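Local coordinates for protein acyl-CoA dehydrogenase (Thermus thermophilus, PDB 2Z1Q) that probably oxidises saturated acyl-CoA thioesters to 2,3-dehydroacyl-CoA, using a bound FAD cofactor to take up the electrons, at residues Y173-V178 against V238-E243; L190-A195 against F202-V207; G273-A278 against E360-V365. All coordinates share one frame; numbering follows the deposited sequence.

Interaction 1 (Y173-V178 against V238-E243); sequences YILNGV and VKVPVE
Leu-175 and Val-238 face each other on one side of an antiparallel strand pair. Their CB atoms are 3.9 Å apart. Val-240 lies on the same side, one position on from Lys-239. Its CG2 meets CD1 of Leu-175 at 4.1 Å, with the two side chains crossing obliquely. The CG of Leu-175 stands beside its own backbone N (chi1 -68°), which carries the branch over toward Val-240.

Tyr-173 shares this face and pairs with Val-240. Its CB packs 3.5 Å from the Val-240 carbonyl O. The ring extends past the end of strand 238-241. CG of the tyrosine lies beside the backbone N (chi1 -93°), and CE2 comes 4.2 Å from CG1 of Val-242, in the 3-10 turn that follows.

Ile-174 and Lys-239 occupy the other face as a non-hydrogen-bonded pair. There CG1 of Ile-174 just meets CD of the lysine, so only the aliphatic stem takes part.

Four backbone bonds hold the register. Tyr-173 and Val-240 exchange two, and Leu-175 and Val-238 exchange two. The bond from Val-238 N to Leu-175 O is 2.9 Å long and nearly straight, at 174°. Leu-175 N reaches Val-238 O in the carbonyl plane, on a lone pair. The Val-238 oxygen also takes a CA-H contact from Ile-174.

Strand 163-166 flanks strand 172-183 on its other edge, with a backbone hydrogen bond between Ile-174 and Thr-165. Asn-176 OD1 bonds to Asp-237 N, just before the second segment. On the face of Leu-175, Val-207 of strand 201-208 touches Val-238 and Val-240. The pair belongs to the curled sheet of the middle beta domain, and that sheet folds over so that strand 201-208 covers this face.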
ATOM      1  N   TYR B 173      37.642  -5.442 -26.458  1.00 53.65           N
ATOM      2  CA  TYR B 173      36.646  -6.453 -26.120  1.00 50.10           C
ATOM      3  C   TYR B 173      35.364  -6.030 -26.833  1.00 48.02           C
ATOM      4  O   TYR B 173      35.016  -4.851 -26.837  1.00 47.49           O
ATOM      5  CB  TYR B 173      36.409  -6.503 -24.605  1.00 50.24           C
ATOM      6  CG  TYR B 173      37.266  -7.517 -23.872  1.00 50.30           C
ATOM      7  CD1 TYR B 173      37.177  -8.875 -24.164  1.00 49.62           C
ATOM      8  CD2 TYR B 173      38.165  -7.115 -22.880  1.00 50.00           C
ATOM      9  CE1 TYR B 173      37.955  -9.812 -23.494  1.00 50.52           C
ATOM     10  CE2 TYR B 173      38.950  -8.047 -22.202  1.00 50.45           C
ATOM     11  CZ  TYR B 173      38.838  -9.393 -22.515  1.00 50.74           C
ATOM     12  OH  TYR B 173      39.601 -10.327 -21.849  1.00 51.66           O
ATOM     13  N   ILE B 174      34.680  -6.981 -27.458  1.00 45.96           N
ATOM     14  CA  ILE B 174      33.444  -6.669 -28.172  1.00 44.23           C
ATOM     15  C   ILE B 174      32.244  -7.060 -27.323  1.00 42.60           C
ATOM     16  O   ILE B 174      32.074  -8.234 -26.963  1.00 43.12           O
ATOM     17  CB  ILE B 174      33.359  -7.416 -29.512  1.00 44.62           C
ATOM     18  CG1 ILE B 174      34.661  -7.242 -30.290  1.00 44.60           C
ATOM     19  CG2 ILE B 174      32.182  -6.879 -30.323  1.00 42.32           C
ATOM     20  CD1 ILE B 174      34.713  -8.042 -31.568  1.00 47.28           C
ATOM     21  N   LEU B 175      31.409  -6.074 -27.011  1.00 39.22           N
ATOM     22  CA  LEU B 175      30.236  -6.307 -26.179  1.00 37.08           C
ATOM     23  C   LEU B 175      28.916  -6.350 -26.935  1.00 35.36           C
ATOM     24  O   LEU B 175      28.624  -5.492 -27.776  1.00 34.22           O
ATOM     25  CB  LEU B 175      30.143  -5.242 -25.075  1.00 36.98           C
ATOM     26  CG  LEU B 175      31.189  -5.223 -23.957  1.00 38.46           C
ATOM     27  CD1 LEU B 175      30.702  -4.332 -22.823  1.00 37.00           C
ATOM     28  CD2 LEU B 175      31.417  -6.630 -23.443  1.00 37.92           C
ATOM     29  N   ASN B 176      28.114  -7.357 -26.607  1.00 32.59           N
ATOM     30  CA  ASN B 176      26.805  -7.539 -27.212  1.00 32.65           C
ATOM     31  C   ASN B 176      25.783  -7.975 -26.162  1.00 32.03           C
ATOM     32  O   ASN B 176      25.996  -8.942 -25.422  1.00 31.99           O
ATOM     33  CB  ASN B 176      26.893  -8.574 -28.343  1.00 32.05           C
ATOM     34  CG  ASN B 176      27.514  -8.002 -29.608  1.00 31.99           C
ATOM     35  OD1 ASN B 176      26.908  -7.169 -30.288  1.00 28.91           O
ATOM     36  ND2 ASN B 176      28.736  -8.433 -29.919  1.00 33.42           N
ATOM     37  N   GLY B 177      24.671  -7.257 -26.089  1.00 31.27           N
ATOM     38  CA  GLY B 177      23.647  -7.612 -25.122  1.00 28.71           C
ATOM     39  C   GLY B 177      22.684  -6.477 -24.862  1.00 27.41           C
ATOM     40  O   GLY B 177      22.791  -5.405 -25.473  1.00 25.45           O
ATOM     41  N   VAL B 178      21.741  -6.708 -23.957  1.00 27.18           N
ATOM     42  CA  VAL B 178      20.741  -5.703 -23.595  1.00 27.45           C
ATOM     43  C   VAL B 178      20.690  -5.557 -22.079  1.00 26.78           C
ATOM     44  O   VAL B 178      20.623  -6.551 -21.356  1.00 26.87           O
ATOM     45  CB  VAL B 178      19.338  -6.120 -24.091  1.00 28.80           C
ATOM     46  CG1 VAL B 178      18.298  -5.087 -23.677  1.00 28.15           C
ATOM     47  CG2 VAL B 178      19.354  -6.295 -25.612  1.00 30.01           C
ATOM     48  N   VAL B 238      30.087  -3.497 -29.289  1.00 37.65           N
ATOM     49  CA  VAL B 238      30.756  -2.382 -28.622  1.00 38.63           C
ATOM     50  C   VAL B 238      32.229  -2.695 -28.333  1.00 40.22           C
ATOM     51  O   VAL B 238      32.546  -3.689 -27.672  1.00 39.51           O
ATOM     52  CB  VAL B 238      30.052  -2.007 -27.286  1.00 39.11           C
ATOM     53  CG1 VAL B 238      30.880  -0.996 -26.522  1.00 37.14           C
ATOM     54  CG2 VAL B 238      28.666  -1.433 -27.562  1.00 37.15           C
ATOM     55  N   LYS B 239      33.115  -1.843 -28.849  1.00 40.99           N
ATOM     56  CA  LYS B 239      34.556  -1.994 -28.664  1.00 41.98           C
ATOM     57  C   LYS B 239      34.976  -1.374 -27.340  1.00 41.66           C
ATOM     58  O   LYS B 239      34.770  -0.186 -27.101  1.00 41.12           O
ATOM     59  CB  LYS B 239      35.320  -1.303 -29.800  1.00 45.04           C
ATOM     60  CG  LYS B 239      35.118  -1.917 -31.175  1.00 49.42           C
ATOM     61  CD  LYS B 239      36.004  -3.133 -31.389  1.00 54.43           C
ATOM     62  CE  LYS B 239      37.462  -2.733 -31.533  1.00 56.40           C
ATOM     63  NZ  LYS B 239      37.653  -1.810 -32.691  1.00 59.45           N
ATOM     64  N   VAL B 240      35.571  -2.191 -26.482  1.00 42.06           N
ATOM     65  CA  VAL B 240      36.021  -1.733 -25.181  1.00 41.86           C
ATOM     66  C   VAL B 240      37.485  -2.109 -24.968  1.00 42.32           C
ATOM     67  O   VAL B 240      37.848  -3.289 -24.984  1.00 40.99           O
ATOM     68  CB  VAL B 240      35.155  -2.343 -24.058  1.00 42.38           C
ATOM     69  CG1 VAL B 240      35.648  -1.880 -22.710  1.00 42.93           C
ATOM     70  CG2 VAL B 240      33.700  -1.925 -24.241  1.00 43.43           C
ATOM     71  N   PRO B 241      38.347  -1.099 -24.787  1.00 42.64           N
ATOM     72  CA  PRO B 241      39.777  -1.326 -24.569  1.00 43.28           C
ATOM     73  C   PRO B 241      40.020  -2.322 -23.436  1.00 44.43           C
ATOM     74  O   PRO B 241      39.366  -2.261 -22.392  1.00 43.86           O
ATOM     75  CB  PRO B 241      40.293   0.068 -24.233  1.00 42.90           C
ATOM     76  CG  PRO B 241      39.432   0.940 -25.096  1.00 42.55           C
ATOM     77  CD  PRO B 241      38.053   0.343 -24.900  1.00 41.82           C
ATOM     78  N   VAL B 242      40.947  -3.247 -23.651  1.00 43.78           N
ATOM     79  CA  VAL B 242      41.262  -4.243 -22.648  1.00 45.62           C
ATOM     80  C   VAL B 242      41.494  -3.635 -21.261  1.00 46.31           C
ATOM     81  O   VAL B 242      41.147  -4.246 -20.249  1.00 46.79           O
ATOM     82  CB  VAL B 242      42.513  -5.040 -23.046  1.00 46.77           C
ATOM     83  CG1 VAL B 242      42.753  -6.158 -22.050  1.00 47.53           C
ATOM     84  CG2 VAL B 242      42.348  -5.592 -24.447  1.00 47.56           C
ATOM     85  N   GLU B 243      42.082  -2.443 -21.204  1.00 46.16           N
ATOM     86  CA  GLU B 243      42.350  -1.813 -19.914  1.00 47.34           C
ATOM     87  C   GLU B 243      41.091  -1.257 -19.255  1.00 47.16           C
ATOM     88  O   GLU B 243      41.138  -0.739 -18.135  1.00 47.36           O
ATOM     89  CB  GLU B 243      43.395  -0.700 -20.057  1.00 48.68           C
ATOM     90  CG  GLU B 243      42.988   0.468 -20.950  1.00 51.01           C
ATOM     91  CD  GLU B 243      43.290   0.237 -22.426  1.00 53.32           C
ATOM     92  OE1 GLU B 243      43.175   1.215 -23.195  1.00 54.48           O
ATOM     93  OE2 GLU B 243      43.636  -0.903 -22.820  1.00 53.67           O
TER

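Interaction 2 (L190-A195 against F202-V207); sequences LFTVFA and FTAFLV
Phe-194 and Phe-202 meet near the turn that joins strands 190-197 and 201-208, with CD2 of the first 3.3 Å from CE1 of the second. The ring planes are tilted by 30° but slid apart, so the rings barely overlap. Phe-202 reaches this place because its CG lies anti to the backbone N (chi1 -164°). Ala-204 covers one face of the Phe-194 ring, its CB 4.1 Å from the ring centroid, a CH-pi contact.

The opposite side of the hairpin carries Val-193, Val-207, Phe-191 and Phe-205. CG2 of Val-193 meets CG2 of Val-207 at 3.9 Å. The Phe-205 ring turns its edge to the Val-193 carbonyl O. CE1 of that ring reaches CB of Ala-195 at 4.0 Å.

Six backbone bonds join 190-195 to 202-207 and set these pairings. Thr-203 N bonds to Ala-195 O at 2.6 Å.

Further out, Tyr-146, an FAD-binding residue, meets the Phe-194 ring at a steep angle. Leu-148, which also binds FAD, touches both Phe-194 and Phe-202. Lys-179 NZ bonds to Phe-194 O. Thr-203 OG1 bonds to His-201 O and Gly-250 N.

An alanine at Phe-194 is likely to leave Phe-202, Ala-204 and Tyr-146 without their shared aromatic partner and set the Phe-202 ring freer to turn.

All twelve residues are buried, and their side-chain contacts are almost wholly apolar. Backbone N and O of the hydrogen-bonded pairs are satisfied across the hairpin, while Leu-190, Thr-192 and Phe-194 form backbone bonds with the 143-147 region. The aromatic cluster backs residues of the flavin site.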
ATOM      1  N   LEU B 190      29.540   7.975 -18.154  1.00 25.99           N
ATOM      2  CA  LEU B 190      30.264   6.736 -17.902  1.00 26.76           C
ATOM      3  C   LEU B 190      29.306   5.599 -17.556  1.00 27.94           C
ATOM      4  O   LEU B 190      28.353   5.782 -16.804  1.00 28.18           O
ATOM      5  CB  LEU B 190      31.272   6.935 -16.767  1.00 26.91           C
ATOM      6  CG  LEU B 190      32.156   5.733 -16.416  1.00 29.24           C
ATOM      7  CD1 LEU B 190      33.024   5.363 -17.609  1.00 27.52           C
ATOM      8  CD2 LEU B 190      33.025   6.077 -15.220  1.00 29.89           C
ATOM      9  N   PHE B 191      29.572   4.416 -18.100  1.00 28.72           N
ATOM     10  CA  PHE B 191      28.722   3.250 -17.860  1.00 28.82           C
ATOM     11  C   PHE B 191      29.503   2.030 -17.371  1.00 29.37           C
ATOM     12  O   PHE B 191      30.449   1.590 -18.029  1.00 30.47           O
ATOM     13  CB  PHE B 191      27.979   2.854 -19.154  1.00 27.07           C
ATOM     14  CG  PHE B 191      26.837   3.761 -19.518  1.00 26.28           C
ATOM     15  CD1 PHE B 191      25.545   3.465 -19.094  1.00 25.83           C
ATOM     16  CD2 PHE B 191      27.042   4.895 -20.305  1.00 25.71           C
ATOM     17  CE1 PHE B 191      24.473   4.282 -19.446  1.00 23.34           C
ATOM     18  CE2 PHE B 191      25.965   5.717 -20.667  1.00 25.77           C
ATOM     19  CZ  PHE B 191      24.684   5.408 -20.235  1.00 23.70           C
ATOM     20  N   THR B 192      29.109   1.472 -16.230  1.00 28.59           N
ATOM     21  CA  THR B 192      29.762   0.254 -15.735  1.00 29.79           C
ATOM     22  C   THR B 192      28.841  -0.891 -16.191  1.00 30.17           C
ATOM     23  O   THR B 192      27.735  -1.051 -15.673  1.00 30.76           O
ATOM     24  CB  THR B 192      29.919   0.270 -14.179  1.00 28.51           C
ATOM     25  OG1 THR B 192      30.838   1.299 -13.804  1.00 28.36           O
ATOM     26  CG2 THR B 192      30.456  -1.062 -13.676  1.00 28.34           C
ATOM     27  N   VAL B 193      29.284  -1.667 -17.178  1.00 31.40           N
ATOM     28  CA  VAL B 193      28.462  -2.751 -17.713  1.00 30.74           C
ATOM     29  C   VAL B 193      28.969  -4.139 -17.373  1.00 31.91           C
ATOM     30  O   VAL B 193      30.169  -4.401 -17.448  1.00 32.02           O
ATOM     31  CB  VAL B 193      28.374  -2.643 -19.237  1.00 30.74           C
ATOM     32  CG1 VAL B 193      27.374  -3.667 -19.798  1.00 30.07           C
ATOM     33  CG2 VAL B 193      28.003  -1.230 -19.610  1.00 28.44           C
ATOM     34  N   PHE B 194      28.058  -5.043 -17.025  1.00 31.14           N
ATOM     35  CA  PHE B 194      28.467  -6.401 -16.704  1.00 32.19           C
ATOM     36  C   PHE B 194      28.195  -7.353 -17.866  1.00 33.30           C
ATOM     37  O   PHE B 194      27.116  -7.331 -18.469  1.00 32.42           O
ATOM     38  CB  PHE B 194      27.759  -6.898 -15.431  1.00 31.50           C
ATOM     39  CG  PHE B 194      28.165  -6.154 -14.187  1.00 30.53           C
ATOM     40  CD1 PHE B 194      27.798  -4.823 -14.006  1.00 31.18           C
ATOM     41  CD2 PHE B 194      28.939  -6.774 -13.216  1.00 30.53           C
ATOM     42  CE1 PHE B 194      28.196  -4.125 -12.872  1.00 31.64           C
ATOM     43  CE2 PHE B 194      29.341  -6.077 -12.069  1.00 30.84           C
ATOM     44  CZ  PHE B 194      28.967  -4.752 -11.900  1.00 31.32           C
ATOM     45  N   ALA B 195      29.197  -8.171 -18.187  1.00 34.06           N
ATOM     46  CA  ALA B 195      29.104  -9.149 -19.268  1.00 34.10           C
ATOM     47  C   ALA B 195      29.992 -10.343 -18.964  1.00 36.14           C
ATOM     48  O   ALA B 195      30.860 -10.283 -18.086  1.00 35.76           O
ATOM     49  CB  ALA B 195      29.518  -8.526 -20.589  1.00 33.66           C
ATOM     50  N   PHE B 202      31.715 -13.744 -15.653  1.00 40.81           N
ATOM     51  CA  PHE B 202      31.028 -12.520 -15.270  1.00 37.75           C
ATOM     52  C   PHE B 202      32.090 -11.455 -14.997  1.00 35.16           C
ATOM     53  O   PHE B 202      32.874 -11.578 -14.058  1.00 35.58           O
ATOM     54  CB  PHE B 202      30.189 -12.782 -14.013  1.00 38.51           C
ATOM     55  CG  PHE B 202      29.148 -11.732 -13.745  1.00 39.36           C
ATOM     56  CD1 PHE B 202      29.279 -10.855 -12.674  1.00 38.90           C
ATOM     57  CD2 PHE B 202      28.018 -11.642 -14.551  1.00 39.37           C
ATOM     58  CE1 PHE B 202      28.294  -9.907 -12.406  1.00 40.41           C
ATOM     59  CE2 PHE B 202      27.030 -10.698 -14.291  1.00 39.40           C
ATOM     60  CZ  PHE B 202      27.168  -9.830 -13.215  1.00 39.60           C
ATOM     61  N   THR B 203      32.091 -10.406 -15.816  1.00 32.66           N
ATOM     62  CA  THR B 203      33.066  -9.325 -15.703  1.00 30.32           C
ATOM     63  C   THR B 203      32.443  -7.929 -15.870  1.00 30.24           C
ATOM     64  O   THR B 203      31.468  -7.758 -16.604  1.00 28.43           O
ATOM     65  CB  THR B 203      34.171  -9.502 -16.786  1.00 29.91           C
ATOM     66  OG1 THR B 203      34.648 -10.858 -16.760  1.00 26.74           O
ATOM     67  CG2 THR B 203      35.339  -8.551 -16.537  1.00 28.90           C
ATOM     68  N   ALA B 204      33.016  -6.936 -15.192  1.00 29.58           N
ATOM     69  CA  ALA B 204      32.528  -5.565 -15.289  1.00 29.41           C
ATOM     70  C   ALA B 204      33.417  -4.791 -16.256  1.00 29.95           C
ATOM     71  O   ALA B 204      34.626  -5.006 -16.292  1.00 30.22           O
ATOM     72  CB  ALA B 204      32.544  -4.902 -13.925  1.00 29.15           C
ATOM     73  N   PHE B 205      32.814  -3.889 -17.030  1.00 30.78           N
ATOM     74  CA  PHE B 205      33.538  -3.072 -18.008  1.00 32.31           C
ATOM     75  C   PHE B 205      33.171  -1.591 -17.941  1.00 32.72           C
ATOM     76  O   PHE B 205      32.022  -1.235 -17.687  1.00 33.48           O
ATOM     77  CB  PHE B 205      33.260  -3.556 -19.441  1.00 33.40           C
ATOM     78  CG  PHE B 205      33.647  -4.984 -19.699  1.00 35.04           C
ATOM     79  CD1 PHE B 205      32.844  -6.033 -19.257  1.00 34.78           C
ATOM     80  CD2 PHE B 205      34.811  -5.281 -20.398  1.00 35.63           C
ATOM     81  CE1 PHE B 205      33.194  -7.353 -19.510  1.00 32.67           C
ATOM     82  CE2 PHE B 205      35.170  -6.606 -20.656  1.00 36.77           C
ATOM     83  CZ  PHE B 205      34.359  -7.640 -20.211  1.00 34.63           C
ATOM     84  N   LEU B 206      34.150  -0.727 -18.190  1.00 34.01           N
ATOM     85  CA  LEU B 206      33.921   0.719 -18.194  1.00 33.95           C
ATOM     86  C   LEU B 206      33.646   1.100 -19.650  1.00 33.70           C
ATOM     87  O   LEU B 206      34.485   0.863 -20.515  1.00 34.45           O
ATOM     88  CB  LEU B 206      35.157   1.458 -17.682  1.00 33.42           C
ATOM     89  CG  LEU B 206      35.616   1.104 -16.262  1.00 34.54           C
ATOM     90  CD1 LEU B 206      37.055   1.571 -16.049  1.00 32.66           C
ATOM     91  CD2 LEU B 206      34.674   1.732 -15.240  1.00 33.89           C
ATOM     92  N   VAL B 207      32.470   1.668 -19.917  1.00 33.41           N
ATOM     93  CA  VAL B 207      32.089   2.055 -21.274  1.00 32.37           C
ATOM     94  C   VAL B 207      31.690   3.515 -21.307  1.00 32.41           C
ATOM     95  O   VAL B 207      30.817   3.951 -20.554  1.00 32.83           O
ATOM     96  CB  VAL B 207      30.890   1.202 -21.789  1.00 32.57           C
ATOM     97  CG1 VAL B 207      30.609   1.504 -23.269  1.00 29.94           C
ATOM     98  CG2 VAL B 207      31.190  -0.262 -21.590  1.00 30.95           C
TER

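Interaction 3 (G273-A278 against E360-V365)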
ATOM      1  N   GLY B 273      13.942   9.559   5.478  1.00 23.34           N
ATOM      2  CA  GLY B 273      13.713  10.938   5.091  1.00 19.38           C
ATOM      3  C   GLY B 273      12.379  11.142   4.397  1.00 21.83           C
ATOM      4  O   GLY B 273      11.646  12.080   4.709  1.00 20.83           O
ATOM      5  N   GLY B 274      12.051  10.277   3.441  1.00 23.57           N
ATOM      6  CA  GLY B 274      10.789  10.439   2.740  1.00 22.89           C
ATOM      7  C   GLY B 274       9.616  10.337   3.686  1.00 21.66           C
ATOM      8  O   GLY B 274       8.648  11.105   3.588  1.00 21.60           O
ATOM      9  N   ALA B 275       9.701   9.395   4.614  1.00 21.52           N
ATOM     10  CA  ALA B 275       8.640   9.196   5.585  1.00 22.00           C
ATOM     11  C   ALA B 275       8.413  10.491   6.375  1.00 22.55           C
ATOM     12  O   ALA B 275       7.266  10.931   6.526  1.00 22.30           O
ATOM     13  CB  ALA B 275       8.993   8.035   6.510  1.00 22.51           C
ATOM     14  N   LYS B 276       9.493  11.117   6.843  1.00 22.38           N
ATOM     15  CA  LYS B 276       9.378  12.369   7.589  1.00 24.26           C
ATOM     16  C   LYS B 276       8.640  13.415   6.761  1.00 24.71           C
ATOM     17  O   LYS B 276       7.754  14.106   7.266  1.00 24.18           O
ATOM     18  CB  LYS B 276      10.765  12.924   7.961  1.00 25.24           C
ATOM     19  CG  LYS B 276      11.545  12.075   8.956  1.00 26.32           C
ATOM     20  CD  LYS B 276      12.896  12.697   9.285  1.00 28.03           C
ATOM     21  CE  LYS B 276      13.599  11.939  10.403  1.00 28.13           C
ATOM     22  NZ  LYS B 276      14.969  12.473  10.674  1.00 27.71           N
ATOM     23  N   ARG B 277       8.994  13.534   5.486  1.00 25.38           N
ATOM     24  CA  ARG B 277       8.334  14.516   4.636  1.00 27.52           C
ATOM     25  C   ARG B 277       6.847  14.225   4.538  1.00 27.24           C
ATOM     26  O   ARG B 277       6.022  15.133   4.651  1.00 26.41           O
ATOM     27  CB  ARG B 277       8.931  14.514   3.229  1.00 31.61           C
ATOM     28  CG  ARG B 277      10.426  14.560   3.217  1.00 37.47           C
ATOM     29  CD  ARG B 277      10.927  15.778   3.970  1.00 42.10           C
ATOM     30  NE  ARG B 277      12.186  15.490   4.640  1.00 48.01           N
ATOM     31  CZ  ARG B 277      13.326  15.223   4.012  1.00 49.83           C
ATOM     32  NH1 ARG B 277      13.372  15.205   2.685  1.00 49.83           N
ATOM     33  NH2 ARG B 277      14.416  14.955   4.715  1.00 50.96           N
ATOM     34  N   ALA B 278       6.512  12.959   4.304  1.00 26.28           N
ATOM     35  CA  ALA B 278       5.112  12.567   4.190  1.00 25.36           C
ATOM     36  C   ALA B 278       4.399  12.884   5.503  1.00 26.30           C
ATOM     37  O   ALA B 278       3.217  13.238   5.506  1.00 25.66           O
ATOM     38  CB  ALA B 278       5.003  11.075   3.871  1.00 22.84           C
ATOM     39  N   GLU B 360       9.475  -0.391   4.129  1.00 23.52           N
ATOM     40  CA  GLU B 360       8.140  -0.766   4.608  1.00 23.88           C
ATOM     41  C   GLU B 360       7.525   0.273   5.522  1.00 23.74           C
ATOM     42  O   GLU B 360       6.302   0.433   5.552  1.00 23.71           O
ATOM     43  CB  GLU B 360       8.178  -2.144   5.271  1.00 24.63           C
ATOM     44  CG  GLU B 360       8.503  -3.208   4.218  1.00 29.22           C
ATOM     45  CD  GLU B 360       8.383  -4.636   4.715  1.00 33.09           C
ATOM     46  OE1 GLU B 360       8.650  -5.543   3.900  1.00 33.47           O
ATOM     47  OE2 GLU B 360       8.025  -4.866   5.897  1.00 35.98           O
ATOM     48  N   VAL B 361       8.366   0.992   6.260  1.00 23.04           N
ATOM     49  CA  VAL B 361       7.863   2.053   7.126  1.00 22.64           C
ATOM     50  C   VAL B 361       7.376   3.198   6.214  1.00 22.27           C
ATOM     51  O   VAL B 361       6.268   3.684   6.387  1.00 21.31           O
ATOM     52  CB  VAL B 361       8.946   2.573   8.088  1.00 22.30           C
ATOM     53  CG1 VAL B 361       8.477   3.864   8.730  1.00 20.37           C
ATOM     54  CG2 VAL B 361       9.240   1.519   9.173  1.00 20.62           C
ATOM     55  N   LEU B 362       8.197   3.605   5.241  1.00 21.42           N
ATOM     56  CA  LEU B 362       7.795   4.665   4.296  1.00 22.57           C
ATOM     57  C   LEU B 362       6.490   4.281   3.572  1.00 21.69           C
ATOM     58  O   LEU B 362       5.588   5.105   3.432  1.00 22.65           O
ATOM     59  CB  LEU B 362       8.910   4.925   3.258  1.00 20.57           C
ATOM     60  CG  LEU B 362       8.513   5.874   2.116  1.00 21.74           C
ATOM     61  CD1 LEU B 362       8.198   7.222   2.705  1.00 21.33           C
ATOM     62  CD2 LEU B 362       9.611   5.989   1.067  1.00 20.45           C
ATOM     63  N   ASP B 363       6.386   3.027   3.142  1.00 19.93           N
ATOM     64  CA  ASP B 363       5.191   2.531   2.459  1.00 23.16           C
ATOM     65  C   ASP B 363       3.964   2.856   3.315  1.00 20.87           C
ATOM     66  O   ASP B 363       2.994   3.469   2.846  1.00 18.74           O
ATOM     67  CB  ASP B 363       5.334   1.013   2.259  1.00 28.12           C
ATOM     68  CG  ASP B 363       4.146   0.381   1.538  1.00 34.72           C
ATOM     69  OD1 ASP B 363       4.198   0.206   0.296  1.00 37.61           O
ATOM     70  OD2 ASP B 363       3.155   0.059   2.222  1.00 39.06           O
ATOM     71  N   TYR B 364       4.023   2.457   4.580  1.00 20.20           N
ATOM     72  CA  TYR B 364       2.944   2.718   5.518  1.00 19.16           C
ATOM     73  C   TYR B 364       2.672   4.209   5.691  1.00 19.00           C
ATOM     74  O   TYR B 364       1.521   4.638   5.641  1.00 19.37           O
ATOM     75  CB  TYR B 364       3.255   2.120   6.890  1.00 21.92           C
ATOM     76  CG  TYR B 364       2.231   2.492   7.934  1.00 20.41           C
ATOM     77  CD1 TYR B 364       1.018   1.815   8.016  1.00 22.65           C
ATOM     78  CD2 TYR B 364       2.464   3.544   8.819  1.00 23.67           C
ATOM     79  CE1 TYR B 364       0.052   2.172   8.956  1.00 23.58           C
ATOM     80  CE2 TYR B 364       1.505   3.913   9.769  1.00 24.43           C
ATOM     81  CZ  TYR B 364       0.302   3.221   9.829  1.00 25.31           C
ATOM     82  OH  TYR B 364      -0.642   3.572  10.763  1.00 26.70           O
ATOM     83  N   VAL B 365       3.733   4.991   5.894  1.00 19.89           N
ATOM     84  CA  VAL B 365       3.614   6.432   6.096  1.00 21.03           C
ATOM     85  C   VAL B 365       3.001   7.153   4.878  1.00 19.88           C
ATOM     86  O   VAL B 365       2.089   7.968   5.035  1.00 20.99           O
ATOM     87  CB  VAL B 365       5.006   7.038   6.490  1.00 22.05           C
ATOM     88  CG1 VAL B 365       4.936   8.557   6.604  1.00 21.59           C
ATOM     89  CG2 VAL B 365       5.448   6.429   7.832  1.00 21.02           C
TER
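Ala-275 and Leu-362 bring their CA atoms to 4.8 Å where two helices run side by side in the same direction, their segment axes 8.8 Å apart and inclined by 15°.

Leu-362 sends CD1 against the backbone of the other helix. That methyl lies 3.3 Å from Ala-275 N and also touches the Gly-274 carbonyl carbon. CG lies anti to the leucine's backbone N (chi1 172°), which helps bring the branch across. Gly-274 leaves room for it: a CB there would sit tightly against the same methyl.

One turn on, Val-365 points toward the first helix. Its CG1 settles between Ala-275 and Ala-278, 3.3 Å from Ala-275 O and 3.7 Å from Ala-278 CB. Ala-275 CB is touched by both larger side chains, by Leu-362 CD1 at 4.0 Å and by Val-365 CG1 at 4.1 Å.

Ile-313 of helix 300-331 also packs on Ala-275, and Ile-384 of helix 383-392 on Ala-278. The charged residues face other ways. Lys-276 forms salt bridges with Glu-98 and Glu-317, and Asp-363 forms one with Arg-395.

The small residues of 273-278 probably let helices 252-288 and 348-372 of the C-terminal helical domain approach this closely. The side chains that meet are all apolar, though two methyls rest on backbone N and O. The contact rests on close fit, glycine and alanine receiving leucine and valine.

Interactions 1 and 2 belong to one beta domain, with centres 8 Å apart. Along the chain, interaction 2 is nested inside the loop that interaction 1 closes. Their side chains touch directly: CD2 of Leu-175 lies 3.9 Å from CB of Ala-195, and CD2 of Tyr-173 lies 3.8 Å from CE2 of Phe-205. Interaction 2 is the nearer to the cofactor. The Phe-194 side chain is about 7 Å from a bound FAD, against about 14 Å for Leu-175. Interaction 3 lies across the chain's centre in the helical domain, about 34 Å from interaction 2 between centres. Its Leu-362 side chain is also about 14 Å from a bound FAD.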